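Local coordinates for hypothetical protein (Thermotoga maritima, PDB 2NZC) that is of uncharacterised function but is a small ACT-like protein that probably regulates the iron-only hydrogenase system, at residues Leu28-Val39 with Ile51-Thr61. Sequence-based numbering, arbitrary orientation.
Sequences LHNFSEDILLRV and IFLVLKTDNDT
An antiparallel beta hairpin interrupted by a classic bulge pairs Ile-35 to Val-39 with Phe-52 to Leu-55, the short strand axes running at 173° and 4.6 Å apart. The bulge is diagnosed by Leu-36 and Leu-37 both facing Val-54: Val-54 O takes a bond of 2.7 Å from Leu-36 N and a weak one from Leu-37 N, and the register shifts by one. Beyond it the ladder is regular, with Val-39 and Phe-52 exchanging both backbone bonds and Val-39 CB meeting the Phe-52 ring at its edge, 3.9 Å from CD2. On the helix-covered face, Leu-53 CD2 lies 3.7 Å from Arg-38 CG, the two side chains side by side. With CG anti to the backbone N (chi1 176°), the extended Arg-38 chain brings its guanidinium beneath Leu-28 CD1, which sits 3.6 Å above the plane over its centre; Asn-25 OD1 accepts from Arg-38 NH2. Leu-28 CD2 also touches Leu-53 CD1 at 3.8 Å, joining helix 18-30 to the sheet. Near the start of helix 59-69, Thr-61 CG2 approaches the Phe-31 ring in its plane, 3.8 Å from CD2, while Asp-58, at the N-cap, accepts from Thr-61 N through OD1. Arg-38 and Val-39 also pair with a strand of a second subunit, another copy of the protein, continuing the sheet across the interface. Two helices packed on one face of a four-stranded antiparallel sheet of order 2-3-1-4 give the ferredoxin-like topology, as in ACT domains.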
ATOM      1  N   LEU D  28      -2.192  12.708 -11.765  1.00 34.89           N
ATOM      2  CA  LEU D  28      -2.807  11.476 -11.279  1.00 35.93           C
ATOM      3  C   LEU D  28      -4.302  11.634 -10.963  1.00 36.95           C
ATOM      4  O   LEU D  28      -5.067  10.688 -11.139  1.00 38.05           O
ATOM      5  CB  LEU D  28      -2.058  10.963 -10.047  1.00 36.19           C
ATOM      6  CG  LEU D  28      -0.567  10.668 -10.277  1.00 36.46           C
ATOM      7  CD1 LEU D  28       0.031   9.996  -9.055  1.00 35.72           C
ATOM      8  CD2 LEU D  28      -0.315   9.856 -11.564  1.00 39.54           C
ATOM      9  N   HIS D  29      -4.714  12.809 -10.488  1.00 36.74           N
ATOM     10  CA  HIS D  29      -6.142  13.135 -10.392  1.00 36.98           C
ATOM     11  C   HIS D  29      -6.797  13.039 -11.779  1.00 37.25           C
ATOM     12  O   HIS D  29      -7.851  12.426 -11.928  1.00 37.41           O
ATOM     13  CB  HIS D  29      -6.320  14.538  -9.798  1.00 37.81           C
ATOM     14  CG  HIS D  29      -7.717  15.081  -9.896  1.00 37.81           C
ATOM     15  ND1 HIS D  29      -8.090  16.012 -10.845  1.00 40.67           N
ATOM     16  CD2 HIS D  29      -8.822  14.839  -9.154  1.00 38.10           C
ATOM     17  CE1 HIS D  29      -9.366  16.320 -10.683  1.00 40.73           C
ATOM     18  NE2 HIS D  29      -9.834  15.619  -9.664  1.00 40.98           N
ATOM     19  N   ASN D  30      -6.171  13.643 -12.793  1.00 36.68           N
ATOM     20  CA  ASN D  30      -6.719  13.606 -14.140  1.00 37.41           C
ATOM     21  C   ASN D  30      -6.918  12.192 -14.658  1.00 36.79           C
ATOM     22  O   ASN D  30      -7.882  11.915 -15.365  1.00 37.84           O
ATOM     23  CB  ASN D  30      -5.850  14.399 -15.129  1.00 37.39           C
ATOM     24  CG  ASN D  30      -5.877  15.904 -14.885  1.00 39.42           C
ATOM     25  OD1 ASN D  30      -6.617  16.421 -14.033  1.00 39.80           O
ATOM     26  ND2 ASN D  30      -5.057  16.620 -15.648  1.00 39.14           N
ATOM     27  N   PHE D  31      -5.996  11.308 -14.311  1.00 36.30           N
ATOM     28  CA  PHE D  31      -5.984   9.936 -14.791  1.00 36.34           C
ATOM     29  C   PHE D  31      -6.524   8.939 -13.776  1.00 36.59           C
ATOM     30  O   PHE D  31      -6.222   7.748 -13.874  1.00 36.76           O
ATOM     31  CB  PHE D  31      -4.544   9.518 -15.146  1.00 35.26           C
ATOM     32  CG  PHE D  31      -4.047  10.097 -16.416  1.00 34.96           C
ATOM     33  CD1 PHE D  31      -3.503  11.381 -16.460  1.00 33.05           C
ATOM     34  CD2 PHE D  31      -4.131   9.369 -17.589  1.00 34.20           C
ATOM     35  CE1 PHE D  31      -3.039  11.918 -17.646  1.00 35.59           C
ATOM     36  CE2 PHE D  31      -3.677   9.907 -18.787  1.00 32.20           C
ATOM     37  CZ  PHE D  31      -3.122  11.178 -18.817  1.00 34.06           C
ATOM     38  N   SER D  32      -7.325   9.387 -12.813  1.00 36.73           N
ATOM     39  CA  SER D  32      -7.657   8.499 -11.684  1.00 38.62           C
ATOM     40  C   SER D  32      -8.550   7.295 -12.065  1.00 39.17           C
ATOM     41  O   SER D  32      -8.527   6.267 -11.378  1.00 38.62           O
ATOM     42  CB  SER D  32      -8.262   9.286 -10.524  1.00 38.36           C
ATOM     43  OG  SER D  32      -9.429   9.939 -10.956  1.00 42.39           O
ATOM     44  N   GLU D  33      -9.285   7.437 -13.174  1.00 39.16           N
ATOM     45  CA  GLU D  33     -10.234   6.440 -13.705  1.00 40.74           C
ATOM     46  C   GLU D  33      -9.629   5.053 -13.810  1.00 39.64           C
ATOM     47  O   GLU D  33     -10.276   4.069 -13.473  1.00 39.69           O
ATOM     48  CB  GLU D  33     -10.699   6.864 -15.116  1.00 40.86           C
ATOM     49  CG  GLU D  33     -11.881   6.084 -15.688  1.00 43.55           C
ATOM     50  CD  GLU D  33     -12.286   6.559 -17.083  1.00 44.42           C
ATOM     51  OE1 GLU D  33     -11.403   6.916 -17.910  1.00 49.28           O
ATOM     52  OE2 GLU D  33     -13.504   6.569 -17.366  1.00 50.32           O
ATOM     53  N   ASP D  34      -8.418   4.969 -14.340  1.00 38.16           N
ATOM     54  CA  ASP D  34      -7.829   3.659 -14.583  1.00 37.47           C
ATOM     55  C   ASP D  34      -6.780   3.297 -13.555  1.00 36.18           C
ATOM     56  O   ASP D  34      -6.056   2.342 -13.761  1.00 35.81           O
ATOM     57  CB  ASP D  34      -7.233   3.561 -15.977  1.00 38.15           C
ATOM     58  CG  ASP D  34      -8.296   3.452 -17.080  1.00 41.26           C
ATOM     59  OD1 ASP D  34      -9.448   3.021 -16.832  1.00 43.60           O
ATOM     60  OD2 ASP D  34      -7.961   3.795 -18.220  1.00 42.81           O
ATOM     61  N   ILE D  35      -6.698   4.057 -12.466  1.00 34.43           N
ATOM     62  CA  ILE D  35      -5.761   3.726 -11.386  1.00 34.19           C
ATOM     63  C   ILE D  35      -6.442   2.743 -10.430  1.00 33.20           C
ATOM     64  O   ILE D  35      -7.509   3.026  -9.894  1.00 32.99           O
ATOM     65  CB  ILE D  35      -5.256   4.974 -10.627  1.00 34.28           C
ATOM     66  CG1 ILE D  35      -4.324   5.803 -11.526  1.00 33.46           C
ATOM     67  CG2 ILE D  35      -4.401   4.526  -9.367  1.00 34.51           C
ATOM     68  CD1 ILE D  35      -3.876   7.179 -10.915  1.00 35.54           C
ATOM     69  N   LEU D  36      -5.851   1.577 -10.232  1.00 31.99           N
ATOM     70  CA  LEU D  36      -6.478   0.609  -9.324  1.00 31.24           C
ATOM     71  C   LEU D  36      -5.868   0.614  -7.943  1.00 30.69           C
ATOM     72  O   LEU D  36      -6.442   0.059  -7.002  1.00 30.16           O
ATOM     73  CB  LEU D  36      -6.420  -0.804  -9.919  1.00 30.65           C
ATOM     74  CG  LEU D  36      -7.005  -0.957 -11.309  1.00 32.79           C
ATOM     75  CD1 LEU D  36      -6.786  -2.411 -11.790  1.00 34.79           C
ATOM     76  CD2 LEU D  36      -8.465  -0.612 -11.269  1.00 34.91           C
ATOM     77  N   LEU D  37      -4.673   1.191  -7.835  1.00 31.22           N
ATOM     78  CA  LEU D  37      -3.947   1.173  -6.577  1.00 30.93           C
ATOM     79  C   LEU D  37      -2.940   2.288  -6.589  1.00 31.71           C
ATOM     80  O   LEU D  37      -2.260   2.510  -7.602  1.00 30.96           O
ATOM     81  CB  LEU D  37      -3.250  -0.201  -6.353  1.00 32.01           C
ATOM     82  CG  LEU D  37      -2.398  -0.298  -5.077  1.00 30.37           C
ATOM     83  CD1 LEU D  37      -3.312  -0.159  -3.822  1.00 28.38           C
ATOM     84  CD2 LEU D  37      -1.519  -1.577  -4.970  1.00 31.19           C
ATOM     85  N   ARG D  38      -2.859   3.018  -5.476  1.00 31.67           N
ATOM     86  CA  ARG D  38      -1.815   4.057  -5.340  1.00 32.15           C
ATOM     87  C   ARG D  38      -1.219   3.943  -3.938  1.00 31.82           C
ATOM     88  O   ARG D  38      -1.966   3.905  -2.938  1.00 31.91           O
ATOM     89  CB  ARG D  38      -2.383   5.466  -5.565  1.00 32.24           C
ATOM     90  CG  ARG D  38      -1.334   6.613  -5.339  1.00 32.72           C
ATOM     91  CD  ARG D  38      -1.897   7.974  -5.838  1.00 35.26           C
ATOM     92  NE  ARG D  38      -1.012   9.110  -5.524  1.00 39.52           N
ATOM     93  CZ  ARG D  38      -1.314  10.394  -5.766  1.00 42.27           C
ATOM     94  NH1 ARG D  38      -2.475  10.726  -6.334  1.00 40.34           N
ATOM     95  NH2 ARG D  38      -0.465  11.355  -5.423  1.00 42.89           N
ATOM     96  N   VAL D  39       0.103   3.839  -3.879  1.00 32.25           N
ATOM     97  CA  VAL D  39       0.830   3.830  -2.586  1.00 33.17           C
ATOM     98  C   VAL D  39       1.869   4.940  -2.625  1.00 33.10           C
ATOM     99  O   VAL D  39       2.699   4.970  -3.531  1.00 35.02           O
ATOM    100  CB  VAL D  39       1.553   2.509  -2.392  1.00 33.32           C
ATOM    101  CG1 VAL D  39       2.262   2.450  -1.002  1.00 31.99           C
ATOM    102  CG2 VAL D  39       0.586   1.342  -2.615  1.00 33.10           C
ATOM    103  N   ILE D  51       6.065   6.741  -5.234  1.00 32.11           N
ATOM    104  CA  ILE D  51       4.641   6.429  -5.503  1.00 33.66           C
ATOM    105  C   ILE D  51       4.609   5.197  -6.401  1.00 34.82           C
ATOM    106  O   ILE D  51       5.324   5.152  -7.433  1.00 34.88           O
ATOM    107  CB  ILE D  51       3.872   7.582  -6.234  1.00 33.58           C
ATOM    108  CG1 ILE D  51       3.906   8.863  -5.435  1.00 34.15           C
ATOM    109  CG2 ILE D  51       2.386   7.206  -6.447  1.00 32.59           C
ATOM    110  CD1 ILE D  51       3.601  10.166  -6.265  1.00 34.48           C
ATOM    111  N   PHE D  52       3.824   4.202  -5.990  1.00 34.76           N
ATOM    112  CA  PHE D  52       3.592   3.014  -6.774  1.00 35.26           C
ATOM    113  C   PHE D  52       2.167   3.093  -7.265  1.00 34.81           C
ATOM    114  O   PHE D  52       1.263   3.405  -6.472  1.00 34.62           O
ATOM    115  CB  PHE D  52       3.673   1.745  -5.916  1.00 36.09           C
ATOM    116  CG  PHE D  52       5.001   1.526  -5.220  1.00 38.55           C
ATOM    117  CD1 PHE D  52       6.098   1.059  -5.922  1.00 41.56           C
ATOM    118  CD2 PHE D  52       5.108   1.675  -3.841  1.00 37.79           C
ATOM    119  CE1 PHE D  52       7.305   0.802  -5.266  1.00 41.10           C
ATOM    120  CE2 PHE D  52       6.325   1.420  -3.192  1.00 36.00           C
ATOM    121  CZ  PHE D  52       7.393   0.991  -3.908  1.00 35.69           C
ATOM    122  N   LEU D  53       1.959   2.769  -8.548  1.00 33.99           N
ATOM    123  CA  LEU D  53       0.612   2.720  -9.158  1.00 32.88           C
ATOM    124  C   LEU D  53       0.427   1.396  -9.892  1.00 32.37           C
ATOM    125  O   LEU D  53       1.376   0.861 -10.502  1.00 32.45           O
ATOM    126  CB  LEU D  53       0.449   3.861 -10.202  1.00 32.85           C
ATOM    127  CG  LEU D  53       0.688   5.311  -9.748  1.00 31.40           C
ATOM    128  CD1 LEU D  53       0.541   6.227 -10.924  1.00 35.43           C
ATOM    129  CD2 LEU D  53      -0.372   5.724  -8.752  1.00 33.68           C
ATOM    130  N   VAL D  54      -0.784   0.858  -9.804  1.00 31.82           N
ATOM    131  CA  VAL D  54      -1.255  -0.207 -10.703  1.00 30.60           C
ATOM    132  C   VAL D  54      -2.386   0.421 -11.526  1.00 31.96           C
ATOM    133  O   VAL D  54      -3.290   1.050 -10.958  1.00 30.72           O
ATOM    134  CB  VAL D  54      -1.784  -1.453  -9.924  1.00 29.76           C
ATOM    135  CG1 VAL D  54      -2.253  -2.546 -10.947  1.00 30.92           C
ATOM    136  CG2 VAL D  54      -0.670  -2.021  -9.030  1.00 30.29           C
ATOM    137  N   LEU D  55      -2.323   0.281 -12.854  1.00 32.10           N
ATOM    138  CA  LEU D  55      -3.378   0.775 -13.712  1.00 33.12           C
ATOM    139  C   LEU D  55      -3.858  -0.385 -14.517  1.00 33.08           C
ATOM    140  O   LEU D  55      -3.096  -1.319 -14.771  1.00 33.75           O
ATOM    141  CB  LEU D  55      -2.857   1.843 -14.681  1.00 34.18           C
ATOM    142  CG  LEU D  55      -2.558   3.204 -14.041  1.00 35.57           C
ATOM    143  CD1 LEU D  55      -1.104   3.300 -13.645  1.00 37.89           C
ATOM    144  CD2 LEU D  55      -2.962   4.300 -15.013  1.00 36.12           C
ATOM    145  N   LYS D  56      -5.124  -0.352 -14.903  1.00 32.99           N
ATOM    146  CA  LYS D  56      -5.580  -1.218 -15.977  1.00 32.24           C
ATOM    147  C   LYS D  56      -6.128  -0.288 -17.049  1.00 32.20           C
ATOM    148  O   LYS D  56      -7.150   0.353 -16.856  1.00 31.57           O
ATOM    149  CB  LYS D  56      -6.637  -2.206 -15.510  1.00 32.71           C
ATOM    150  CG  LYS D  56      -6.938  -3.283 -16.567  1.00 31.29           C
ATOM    151  CD  LYS D  56      -8.078  -4.172 -16.148  1.00 34.91           C
ATOM    152  CE  LYS D  56      -8.461  -5.125 -17.259  1.00 36.39           C
ATOM    153  NZ  LYS D  56      -9.887  -5.515 -17.101  1.00 39.38           N
ATOM    154  N   THR D  57      -5.425  -0.179 -18.167  1.00 31.09           N
ATOM    155  CA  THR D  57      -5.767   0.864 -19.111  1.00 30.55           C
ATOM    156  C   THR D  57      -5.308   0.550 -20.529  1.00 30.08           C
ATOM    157  O   THR D  57      -4.800  -0.535 -20.808  1.00 29.60           O
ATOM    158  CB  THR D  57      -5.278   2.259 -18.629  1.00 30.10           C
ATOM    159  OG1 THR D  57      -5.984   3.269 -19.366  1.00 32.77           O
ATOM    160  CG2 THR D  57      -3.803   2.421 -18.830  1.00 32.71           C
ATOM    161  N   ASP D  58      -5.508   1.484 -21.445  1.00 30.08           N
ATOM    162  CA  ASP D  58      -5.175   1.163 -22.832  1.00 30.21           C
ATOM    163  C   ASP D  58      -3.849   1.831 -23.220  1.00 30.46           C
ATOM    164  O   ASP D  58      -3.201   2.481 -22.384  1.00 29.26           O
ATOM    165  CB  ASP D  58      -6.338   1.489 -23.776  1.00 30.76           C
ATOM    166  CG  ASP D  58      -6.778   2.915 -23.684  1.00 31.55           C
ATOM    167  OD1 ASP D  58      -6.058   3.704 -23.058  1.00 31.55           O
ATOM    168  OD2 ASP D  58      -7.833   3.258 -24.266  1.00 33.21           O
ATOM    169  N   ASN D  59      -3.424   1.614 -24.455  1.00 30.94           N
ATOM    170  CA  ASN D  59      -2.145   2.118 -24.908  1.00 32.21           C
ATOM    171  C   ASN D  59      -2.077   3.633 -24.925  1.00 32.21           C
ATOM    172  O   ASN D  59      -1.080   4.205 -24.475  1.00 32.13           O
ATOM    173  CB  ASN D  59      -1.837   1.576 -26.305  1.00 32.53           C
ATOM    174  CG  ASN D  59      -0.942   0.371 -26.264  1.00 35.13           C
ATOM    175  OD1 ASN D  59      -1.062  -0.477 -25.363  1.00 38.10           O
ATOM    176  ND2 ASN D  59      -0.012   0.283 -27.232  1.00 38.12           N
ATOM    177  N   ASP D  60      -3.124   4.262 -25.474  1.00 32.47           N
ATOM    178  CA  ASP D  60      -3.237   5.729 -25.547  1.00 33.54           C
ATOM    179  C   ASP D  60      -3.032   6.323 -24.151  1.00 32.22           C
ATOM    180  O   ASP D  60      -2.341   7.311 -23.984  1.00 32.08           O
ATOM    181  CB  ASP D  60      -4.625   6.202 -26.045  1.00 33.57           C
ATOM    182  CG  ASP D  60      -4.924   5.814 -27.448  1.00 36.93           C
ATOM    183  OD1 ASP D  60      -3.997   5.458 -28.207  1.00 40.61           O
ATOM    184  OD2 ASP D  60      -6.105   5.885 -27.833  1.00 39.12           O
ATOM    185  N   THR D  61      -3.628   5.700 -23.152  1.00 32.67           N
ATOM    186  CA  THR D  61      -3.695   6.268 -21.827  1.00 32.78           C
ATOM    187  C   THR D  61      -2.367   6.129 -21.054  1.00 32.87           C
ATOM    188  O   THR D  61      -1.876   7.113 -20.521  1.00 32.65           O
ATOM    189  CB  THR D  61      -4.871   5.661 -21.008  1.00 32.99           C
ATOM    190  OG1 THR D  61      -6.098   5.845 -21.740  1.00 34.21           O
ATOM    191  CG2 THR D  61      -4.999   6.344 -19.671  1.00 33.47           C
TER